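Local coordinates for protein short chain dehydrogenase (Rhodopseudomonas palustris, PDB 3H7A) that probably acts as an NAD(P)-dependent oxidoreductase of the short-chain dehydrogenase family, built on a Rossmann fold, its substrate not established, at residues 64-69 with 111-116; 69-74 with 119-124; 87-92 with 137-142. All coordinates share one frame; numbering follows the deposited sequence. Where two conformers were deposited one is given.

Contact 1: 64-69 with 111-116; sequences DARNED and WEMACW
The indole N-H of Trp-116 is shared between two acceptors, Arg-66 O at 3.1 Å from NE1 and Glu-68 OE1 at 3.3 Å. Both bonds are weak, the N-H being bent away from each oxygen, yet both oxygens lie near the ring plane at its edge. The Glu-68 carboxylate stands upright against the indole, the two planes 88° apart, and its CD rests 3.7 Å from Trp-116 CZ2. CG of Glu-68 sits between the backbone N and the carbonyl carbon (chi1 59°), and the bend after it brings the acid to the ring. Beside this buried edge the aliphatic part of Arg-66 passes over Glu-112 of helix 104-132, its CG 3.8 Å from Glu-112 CB. On the partly exposed side the charged groups do not meet, Arg-66 NE staying 4.7 Å from Glu-112 OE1: NE turns back to Asp-64 OD1 (3.2 Å) in a salt bridge, while Glu-112 OE2 pairs with Arg-108. Asn-67 caps helix 68-81 of this Rossmann-type fold, and on helix 104-132 Trp-111 stacks on Trp-111 of the second subunit. Sharing between a carbonyl and a carboxylate probably keeps the buried Trp-116 N-H satisfied without gripping it tightly.

Contact 2: 69-74 with 119-124; sequences DEVTAF and FVSGRE
Val-71 and Thr-72 meet Val-120, Ser-121 and Glu-124 where two helices of the Rossmann fold lie side by side on one face of the parallel sheet. The segments run in nearly the same direction, 33° apart, with axes 9.4 Å from each other. Val-71 CG1, anti to the backbone N (chi1 167°), reaches between Val-120 CG1 at 3.8 Å and Ser-121 OG at 3.5 Å. The next residue, Thr-72, lies against the bent chain of Glu-124, one turn on from Val-120: its OG1 is 3.7 Å from Glu-124 CG, and its methyl faces the carboxylate. Backbone carbonyls hold both hydroxyls, Thr-72 OG1 bonding to Glu-68 O and Ser-121 OG to Ala-117 O. Beyond them, Glu-124 OE2 accepts from Arg-123 NE at 2.7 Å through its anti lone pair, while OE1 pairs with Arg-127. With an alanine here in place of Glu-124, both arginines would probably lose their common acid, and a gap would open beside Thr-72. Arg-123 also reaches out of the chain, its NH1 bridging to Asp-104 of the second subunit. At the rim of the contact a water donates to Thr-72 OG1 at 2.7 Å and accepts a weak bond from Arg-123 NH2 at 2.9 Å.

Contact 3: 87-92 with 137-142; sequences TIFNVG and IFFTGA
Thr-87, Ile-88 and Phe-89 pair in parallel with Ile-137, Phe-138 and Phe-139 at the centre of the Rossmann sheet. Three backbone bonds, each 2.9 Å long, join them: Phe-138 N to Thr-87 O, Phe-89 N to Phe-138 O, and Thr-140 N to Phe-89 O. The first is almost perfectly straight, 178° at the hydrogen. The backbone of Ile-88 is satisfied on its other edge, by Ala-11 and Ile-13 of strand 9-13. Apolar contacts flank the ladder: Ile-88 CG1 lies 4.1 Å from Phe-138 CB on one face, and Phe-89 CB lies 3.8 Å from Phe-139 CD1 on the other, beneath helices 104-132 and 153-173. The buried Thr-87 hydroxyl is bonded to Ser-125 OG.

Beyond the pairs, polar side chains take over. Asn-90 has CG anti to its N (chi1 -177°), which swings OD1 to 3.0 Å from Thr-140 OG1; that hydroxyl is hydrogen-bonded to Tyr-223 OH, so where its proton goes is not settled. Asn-90 ND2 donates to Gly-14 O, in the loop after strand 9-13. A water accepts from Val-91 N at 3.1 Å and lies within bonding distance of Phe-89 O and Thr-140 O, with more acceptors around it than it has protons; Lys-159 NZ also donates to Thr-140 O. Asn-90, Val-91 and Gly-92 appear to match the last three positions of the NNAG motif that steadies the central sheet in classical short-chain dehydrogenases. The straight ladder thus gives way at its C-terminal end to side-chain and water bonds, which probably fix the loop where the strands part.

Contacts 1 and 2 join the same two helices, 68-81 and 104-132, and share Asp-69; contact 3 joins the neighbouring strands 84-89 and 135-142, and its centre lies about 3 Å from the centre of the chain. Contact 1 is only partly buried and mixes charged chains with an indole edge. Contact 2 is buried and mainly van der Waals, with its charges at the margin, whereas contact 3 is held by backbone bonds between wholly buried residues. Helix 104-132 ties all three together: Ala-114 O lies 4.1 Å from Phe-89 CE2, and Ser-121 OG lies 3.7 Å from Phe-89 CD1. Contacts 1 and 2 both reach the second subunit, while contact 3 touches no other chain.

Contact 1: 64-69 with 111-116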
loop_
_atom_site.group_PDB
_atom_site.type_symbol
_atom_site.label_atom_id
_atom_site.label_comp_id
_atom_site.label_asym_id
_atom_site.label_seq_id
_atom_site.Cartn_x
_atom_site.Cartn_y
_atom_site.Cartn_z
ATOM N N ASP B 64 0.454 14.662 30.845
ATOM C CA ASP B 64 0.799 13.290 30.548
ATOM C C ASP B 64 -0.305 12.707 29.668
ATOM O O ASP B 64 -1.384 12.350 30.146
ATOM C CB ASP B 64 0.976 12.486 31.835
ATOM C CG ASP B 64 1.378 11.049 31.575
ATOM O OD1 ASP B 64 1.963 10.750 30.510
ATOM O OD2 ASP B 64 1.111 10.213 32.454
ATOM N N ALA B 65 0.001 12.590 28.379
ATOM C CA ALA B 65 -0.984 12.239 27.362
ATOM C C ALA B 65 -1.542 10.826 27.486
ATOM O O ALA B 65 -2.616 10.552 26.959
ATOM C CB ALA B 65 -0.420 12.490 25.972
ATOM N N ARG B 66 -0.848 9.947 28.216
ATOM C CA ARG B 66 -1.394 8.631 28.565
ATOM C C ARG B 66 -2.635 8.744 29.440
ATOM O O ARG B 66 -3.482 7.857 29.436
ATOM C CB ARG B 66 -0.366 7.786 29.304
ATOM C CG ARG B 66 0.864 7.456 28.511
ATOM C CD ARG B 66 1.864 6.728 29.375
ATOM N NE ARG B 66 2.368 7.587 30.438
ATOM C CZ ARG B 66 3.523 7.402 31.064
ATOM N NH1 ARG B 66 4.316 6.386 30.734
ATOM N NH2 ARG B 66 3.890 8.248 32.017
ATOM N N ASN B 67 -2.727 9.834 30.199
ATOM C CA ASN B 67 -3.815 10.047 31.144
ATOM C C ASN B 67 -4.998 10.730 30.443
ATOM O O ASN B 67 -4.950 11.922 30.129
ATOM C CB ASN B 67 -3.285 10.856 32.341
ATOM C CG ASN B 67 -4.225 10.851 33.547
ATOM O OD1 ASN B 67 -5.453 10.914 33.425
ATOM N ND2 ASN B 67 -3.632 10.802 34.732
ATOM N N GLU B 68 -6.060 9.962 30.207
ATOM C CA GLU B 68 -7.220 10.431 29.441
ATOM C C GLU B 68 -7.963 11.595 30.089
ATOM O O GLU B 68 -8.598 12.384 29.397
ATOM C CB GLU B 68 -8.188 9.281 29.148
ATOM C CG GLU B 68 -8.750 8.557 30.373
ATOM C CD GLU B 68 -7.868 7.416 30.869
ATOM O OE1 GLU B 68 -6.697 7.309 30.442
ATOM O OE2 GLU B 68 -8.357 6.627 31.697
ATOM N N ASP B 69 -7.872 11.689 31.414
ATOM C CA ASP B 69 -8.519 12.753 32.168
ATOM C C ASP B 69 -7.765 14.055 31.968
ATOM O O ASP B 69 -8.375 15.109 31.841
ATOM C CB ASP B 69 -8.600 12.377 33.649
ATOM C CG ASP B 69 -9.475 11.152 33.893
ATOM O OD1 ASP B 69 -10.506 10.991 33.198
ATOM O OD2 ASP B 69 -9.126 10.345 34.784
ATOM N N TRP B 111 1.974 1.715 23.504
ATOM C CA TRP B 111 0.594 1.887 23.081
ATOM C C TRP B 111 -0.144 3.040 23.800
ATOM O O TRP B 111 -0.844 3.839 23.154
ATOM C CB TRP B 111 -0.178 0.593 23.262
ATOM C CG TRP B 111 -1.633 0.745 22.937
ATOM C CD1 TRP B 111 -2.198 0.745 21.693
ATOM C CD2 TRP B 111 -2.712 0.918 23.869
ATOM N NE1 TRP B 111 -3.561 0.919 21.790
ATOM C CE2 TRP B 111 -3.905 1.017 23.111
ATOM C CE3 TRP B 111 -2.786 0.993 25.271
ATOM C CZ2 TRP B 111 -5.161 1.175 23.704
ATOM C CZ3 TRP B 111 -4.035 1.152 25.866
ATOM C CH2 TRP B 111 -5.209 1.241 25.077
ATOM N N GLU B 112 0.010 3.128 25.124
ATOM C CA GLU B 112 -0.646 4.186 25.909
ATOM C C GLU B 112 -0.230 5.576 25.445
ATOM O O GLU B 112 -1.064 6.467 25.319
ATOM C CB GLU B 112 -0.357 4.050 27.405
ATOM C CG GLU B 112 -0.946 2.801 28.066
ATOM C CD GLU B 112 -0.595 2.688 29.553
ATOM O OE1 GLU B 112 0.332 3.387 30.037
ATOM O OE2 GLU B 112 -1.262 1.891 30.236
ATOM N N MET B 113 1.061 5.721 25.166
ATOM C CA MET B 113 1.656 7.006 24.802
ATOM C C MET B 113 1.384 7.379 23.335
ATOM O O MET B 113 0.961 8.497 23.046
ATOM C CB MET B 113 3.169 6.960 25.103
ATOM C CG MET B 113 3.939 8.279 25.009
ATOM S SD MET B 113 4.098 9.297 26.512
ATOM C CE MET B 113 2.546 10.170 26.521
ATOM N N ALA B 114 1.623 6.438 22.419
ATOM C CA ALA B 114 1.613 6.716 20.973
ATOM C C ALA B 114 0.315 6.422 20.220
ATOM O O ALA B 114 0.171 6.809 19.064
ATOM C CB ALA B 114 2.768 5.970 20.304
ATOM N N CYS B 115 -0.605 5.706 20.851
ATOM C CA CYS B 115 -1.812 5.287 20.174
ATOM C C CYS B 115 -3.088 5.655 20.947
ATOM O O CYS B 115 -3.962 6.345 20.419
ATOM C CB CYS B 115 -1.775 3.787 19.912
ATOM S SG CYS B 115 -3.284 3.271 19.045
ATOM N N TRP B 116 -3.164 5.183 22.192
ATOM C CA TRP B 116 -4.256 5.466 23.118
ATOM C C TRP B 116 -4.390 6.964 23.306
ATOM O O TRP B 116 -5.465 7.519 23.151
ATOM C CB TRP B 116 -3.982 4.774 24.460
ATOM C CG TRP B 116 -4.790 5.292 25.631
ATOM C CD1 TRP B 116 -4.333 6.047 26.679
ATOM C CD2 TRP B 116 -6.190 5.084 25.867
ATOM N NE1 TRP B 116 -5.366 6.325 27.547
ATOM C CE2 TRP B 116 -6.513 5.744 27.073
ATOM C CE3 TRP B 116 -7.200 4.405 25.176
ATOM C CZ2 TRP B 116 -7.803 5.747 27.597
ATOM C CZ3 TRP B 116 -8.478 4.401 25.700
ATOM C CH2 TRP B 116 -8.771 5.072 26.901
#

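Contact 2: 69-74 with 119-124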
loop_
_atom_site.group_PDB
_atom_site.type_symbol
_atom_site.label_atom_id
_atom_site.label_comp_id
_atom_site.label_asym_id
_atom_site.label_seq_id
_atom_site.Cartn_x
_atom_site.Cartn_y
_atom_site.Cartn_z
ATOM N N ASP B 69 -7.872 11.689 31.414
ATOM C CA ASP B 69 -8.519 12.753 32.168
ATOM C C ASP B 69 -7.765 14.055 31.968
ATOM O O ASP B 69 -8.375 15.109 31.841
ATOM C CB ASP B 69 -8.600 12.377 33.649
ATOM C CG ASP B 69 -9.475 11.152 33.893
ATOM O OD1 ASP B 69 -10.506 10.991 33.198
ATOM O OD2 ASP B 69 -9.126 10.345 34.784
ATOM N N GLU B 70 -6.438 13.960 31.926
ATOM C CA GLU B 70 -5.566 15.089 31.644
ATOM C C GLU B 70 -5.698 15.579 30.199
ATOM O O GLU B 70 -5.680 16.788 29.958
ATOM C CB GLU B 70 -4.109 14.728 31.932
ATOM C CG GLU B 70 -3.743 14.642 33.408
ATOM C CD GLU B 70 -2.232 14.446 33.637
ATOM O OE1 GLU B 70 -1.416 15.149 33.001
ATOM O OE2 GLU B 70 -1.864 13.589 34.470
ATOM N N VAL B 71 -5.810 14.653 29.243
ATOM C CA VAL B 71 -6.007 15.020 27.826
ATOM C C VAL B 71 -7.320 15.771 27.662
ATOM O O VAL B 71 -7.359 16.826 27.041
ATOM C CB VAL B 71 -5.989 13.775 26.871
ATOM C CG1 VAL B 71 -6.504 14.126 25.477
ATOM C CG2 VAL B 71 -4.597 13.220 26.759
ATOM N N THR B 72 -8.381 15.219 28.244
ATOM C CA THR B 72 -9.704 15.823 28.189
ATOM C C THR B 72 -9.701 17.218 28.836
ATOM O O THR B 72 -10.291 18.159 28.297
ATOM C CB THR B 72 -10.727 14.871 28.829
ATOM O OG1 THR B 72 -10.547 13.568 28.262
ATOM C CG2 THR B 72 -12.169 15.317 28.582
ATOM N N ALA B 73 -9.011 17.360 29.964
ATOM C CA ALA B 73 -8.973 18.631 30.680
ATOM C C ALA B 73 -8.148 19.655 29.932
ATOM O O ALA B 73 -8.505 20.825 29.912
ATOM C CB ALA B 73 -8.443 18.450 32.110
ATOM N N PHE B 74 -7.056 19.206 29.317
ATOM C CA PHE B 74 -6.220 20.055 28.452
ATOM C C PHE B 74 -7.001 20.639 27.247
ATOM O O PHE B 74 -6.896 21.835 26.934
ATOM C CB PHE B 74 -4.997 19.235 28.001
ATOM C CG PHE B 74 -4.027 19.972 27.106
ATOM C CD1 PHE B 74 -2.998 20.745 27.652
ATOM C CD2 PHE B 74 -4.096 19.838 25.714
ATOM C CE1 PHE B 74 -2.087 21.391 26.828
ATOM C CE2 PHE B 74 -3.192 20.492 24.885
ATOM C CZ PHE B 74 -2.182 21.264 25.442
ATOM N N PHE B 119 -5.929 8.476 20.257
ATOM C CA PHE B 119 -7.363 8.207 20.184
ATOM C C PHE B 119 -8.146 9.175 21.067
ATOM O O PHE B 119 -9.170 9.707 20.642
ATOM C CB PHE B 119 -7.673 6.760 20.577
ATOM C CG PHE B 119 -9.132 6.521 20.926
ATOM C CD1 PHE B 119 -10.105 6.529 19.937
ATOM C CD2 PHE B 119 -9.512 6.291 22.241
ATOM C CE1 PHE B 119 -11.442 6.314 20.248
ATOM C CE2 PHE B 119 -10.847 6.083 22.572
ATOM C CZ PHE B 119 -11.813 6.094 21.571
ATOM N N VAL B 120 -7.662 9.404 22.284
ATOM C CA VAL B 120 -8.394 10.230 23.239
ATOM C C VAL B 120 -8.347 11.676 22.791
ATOM O O VAL B 120 -9.389 12.335 22.738
ATOM C CB VAL B 120 -7.913 10.042 24.695
ATOM C CG1 VAL B 120 -8.660 10.979 25.650
ATOM C CG2 VAL B 120 -8.117 8.576 25.129
ATOM N N SER B 121 -7.155 12.143 22.418
ATOM C CA SER B 121 -6.984 13.482 21.854
ATOM C C SER B 121 -7.848 13.719 20.634
ATOM O O SER B 121 -8.411 14.804 20.473
ATOM C CB SER B 121 -5.540 13.694 21.445
ATOM O OG SER B 121 -4.714 13.556 22.574
ATOM N N GLY B 122 -7.940 12.711 19.770
ATOM C CA GLY B 122 -8.713 12.841 18.555
ATOM C C GLY B 122 -10.193 12.936 18.857
ATOM O O GLY B 122 -10.863 13.863 18.399
ATOM N N ARG B 123 -10.690 11.971 19.631
ATOM C CA ARG B 123 -12.102 11.896 20.011
ATOM C C ARG B 123 -12.583 13.142 20.743
ATOM O O ARG B 123 -13.644 13.696 20.423
ATOM C CB ARG B 123 -12.358 10.657 20.883
ATOM C CG ARG B 123 -13.841 10.430 21.196
ATOM C CD ARG B 123 -14.034 9.430 22.330
ATOM N NE ARG B 123 -13.437 9.896 23.584
ATOM C CZ ARG B 123 -13.119 9.112 24.608
ATOM N NH1 ARG B 123 -13.340 7.801 24.541
ATOM N NH2 ARG B 123 -12.578 9.637 25.702
ATOM N N GLU B 124 -11.789 13.598 21.705
ATOM C CA GLU B 124 -12.143 14.789 22.467
ATOM C C GLU B 124 -12.029 16.074 21.655
ATOM O O GLU B 124 -12.851 16.965 21.830
ATOM C CB GLU B 124 -11.358 14.864 23.787
ATOM C CG GLU B 124 -11.670 13.706 24.751
ATOM C CD GLU B 124 -13.176 13.489 24.985
ATOM O OE1 GLU B 124 -13.875 14.445 25.401
ATOM O OE2 GLU B 124 -13.658 12.356 24.753
HETATM O O HOH W 1 -12.439 11.697 27.757
#

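Contact 3: 87-92 with 137-142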
loop_
_atom_site.group_PDB
_atom_site.type_symbol
_atom_site.label_atom_id
_atom_site.label_comp_id
_atom_site.label_asym_id
_atom_site.label_seq_id
_atom_site.Cartn_x
_atom_site.Cartn_y
_atom_site.Cartn_z
ATOM N N THR B 87 -5.942 20.629 16.456
ATOM C CA THR B 87 -5.176 19.802 17.404
ATOM C C THR B 87 -4.042 19.119 16.648
ATOM O O THR B 87 -4.282 18.516 15.614
ATOM C CB THR B 87 -6.051 18.719 18.076
ATOM O OG1 THR B 87 -7.005 19.349 18.931
ATOM C CG2 THR B 87 -5.205 17.733 18.928
ATOM N N ILE B 88 -2.815 19.229 17.144
ATOM C CA ILE B 88 -1.707 18.504 16.552
ATOM C C ILE B 88 -1.176 17.540 17.595
ATOM O O ILE B 88 -0.697 17.954 18.659
ATOM C CB ILE B 88 -0.626 19.453 16.030
ATOM C CG1 ILE B 88 -1.222 20.326 14.938
ATOM C CG2 ILE B 88 0.539 18.672 15.449
ATOM C CD1 ILE B 88 -0.742 21.705 14.960
ATOM N N PHE B 89 -1.324 16.246 17.311
ATOM C CA PHE B 89 -0.866 15.194 18.204
ATOM C C PHE B 89 0.515 14.707 17.776
ATOM O O PHE B 89 0.670 14.058 16.743
ATOM C CB PHE B 89 -1.850 14.026 18.236
ATOM C CG PHE B 89 -1.445 12.948 19.185
ATOM C CD1 PHE B 89 -1.685 13.075 20.554
ATOM C CD2 PHE B 89 -0.764 11.811 18.719
ATOM C CE1 PHE B 89 -1.300 12.080 21.451
ATOM C CE2 PHE B 89 -0.355 10.823 19.601
ATOM C CZ PHE B 89 -0.632 10.947 20.974
ATOM N N ASN B 90 1.508 15.015 18.596
ATOM C CA ASN B 90 2.900 14.793 18.248
ATOM C C ASN B 90 3.620 14.080 19.384
ATOM O O ASN B 90 4.494 14.632 20.032
ATOM C CB ASN B 90 3.556 16.141 17.941
ATOM C CG ASN B 90 4.997 16.007 17.505
ATOM O OD1 ASN B 90 5.283 15.481 16.429
ATOM N ND2 ASN B 90 5.918 16.490 18.343
ATOM N N VAL B 91 3.212 12.851 19.654
ATOM C CA VAL B 91 3.808 12.091 20.734
ATOM C C VAL B 91 4.509 10.872 20.138
ATOM O O VAL B 91 3.875 9.868 19.798
ATOM C CB VAL B 91 2.769 11.726 21.825
ATOM C CG1 VAL B 91 3.384 10.886 22.894
ATOM C CG2 VAL B 91 2.197 12.978 22.462
ATOM N N GLY B 92 5.827 11.002 19.987
ATOM C CA GLY B 92 6.688 9.932 19.486
ATOM C C GLY B 92 6.939 8.894 20.557
ATOM O O GLY B 92 6.222 8.862 21.563
ATOM N N ILE B 137 -7.561 18.141 12.706
ATOM C CA ILE B 137 -6.940 17.225 13.664
ATOM C C ILE B 137 -5.832 16.463 12.980
ATOM O O ILE B 137 -6.093 15.590 12.154
ATOM C CB ILE B 137 -7.931 16.180 14.225
ATOM C CG1 ILE B 137 -9.195 16.858 14.761
ATOM C CG2 ILE B 137 -7.233 15.339 15.293
ATOM C CD1 ILE B 137 -10.300 15.915 15.167
ATOM N N PHE B 138 -4.601 16.795 13.345
ATOM C CA PHE B 138 -3.418 16.297 12.669
ATOM C C PHE B 138 -2.667 15.360 13.591
ATOM O O PHE B 138 -2.522 15.644 14.784
ATOM C CB PHE B 138 -2.515 17.474 12.275
ATOM C CG PHE B 138 -3.130 18.419 11.275
ATOM C CD1 PHE B 138 -4.199 18.030 10.474
ATOM C CD2 PHE B 138 -2.602 19.692 11.097
ATOM C CE1 PHE B 138 -4.753 18.888 9.547
ATOM C CE2 PHE B 138 -3.140 20.556 10.157
ATOM C CZ PHE B 138 -4.218 20.152 9.382
ATOM N N PHE B 139 -2.189 14.246 13.035
ATOM C CA PHE B 139 -1.449 13.240 13.779
ATOM C C PHE B 139 -0.069 13.068 13.167
ATOM O O PHE B 139 0.047 12.912 11.955
ATOM C CB PHE B 139 -2.181 11.905 13.695
ATOM C CG PHE B 139 -3.520 11.899 14.382
ATOM C CD1 PHE B 139 -3.602 11.703 15.761
ATOM C CD2 PHE B 139 -4.696 12.061 13.650
ATOM C CE1 PHE B 139 -4.841 11.673 16.422
ATOM C CE2 PHE B 139 -5.938 12.027 14.287
ATOM C CZ PHE B 139 -6.002 11.833 15.693
ATOM N N THR B 140 0.976 13.094 13.993
ATOM C CA THR B 140 2.336 12.852 13.505
ATOM C C THR B 140 2.644 11.365 13.443
ATOM O O THR B 140 2.691 10.700 14.475
ATOM C CB THR B 140 3.404 13.529 14.379
ATOM O OG1 THR B 140 3.136 14.935 14.469
ATOM C CG2 THR B 140 4.773 13.342 13.771
ATOM N N GLY B 141 2.891 10.871 12.231
ATOM C CA GLY B 141 3.249 9.468 11.999
ATOM C C GLY B 141 4.726 9.294 11.724
ATOM O O GLY B 141 5.479 10.260 11.735
ATOM N N ALA B 142 5.142 8.054 11.475
ATOM C CA ALA B 142 6.555 7.738 11.238
ATOM C C ALA B 142 6.561 6.673 10.167
ATOM O O ALA B 142 5.491 6.200 9.784
ATOM C CB ALA B 142 7.182 7.182 12.523
HETATM O O HOH W 2 2.127 11.381 17.187
#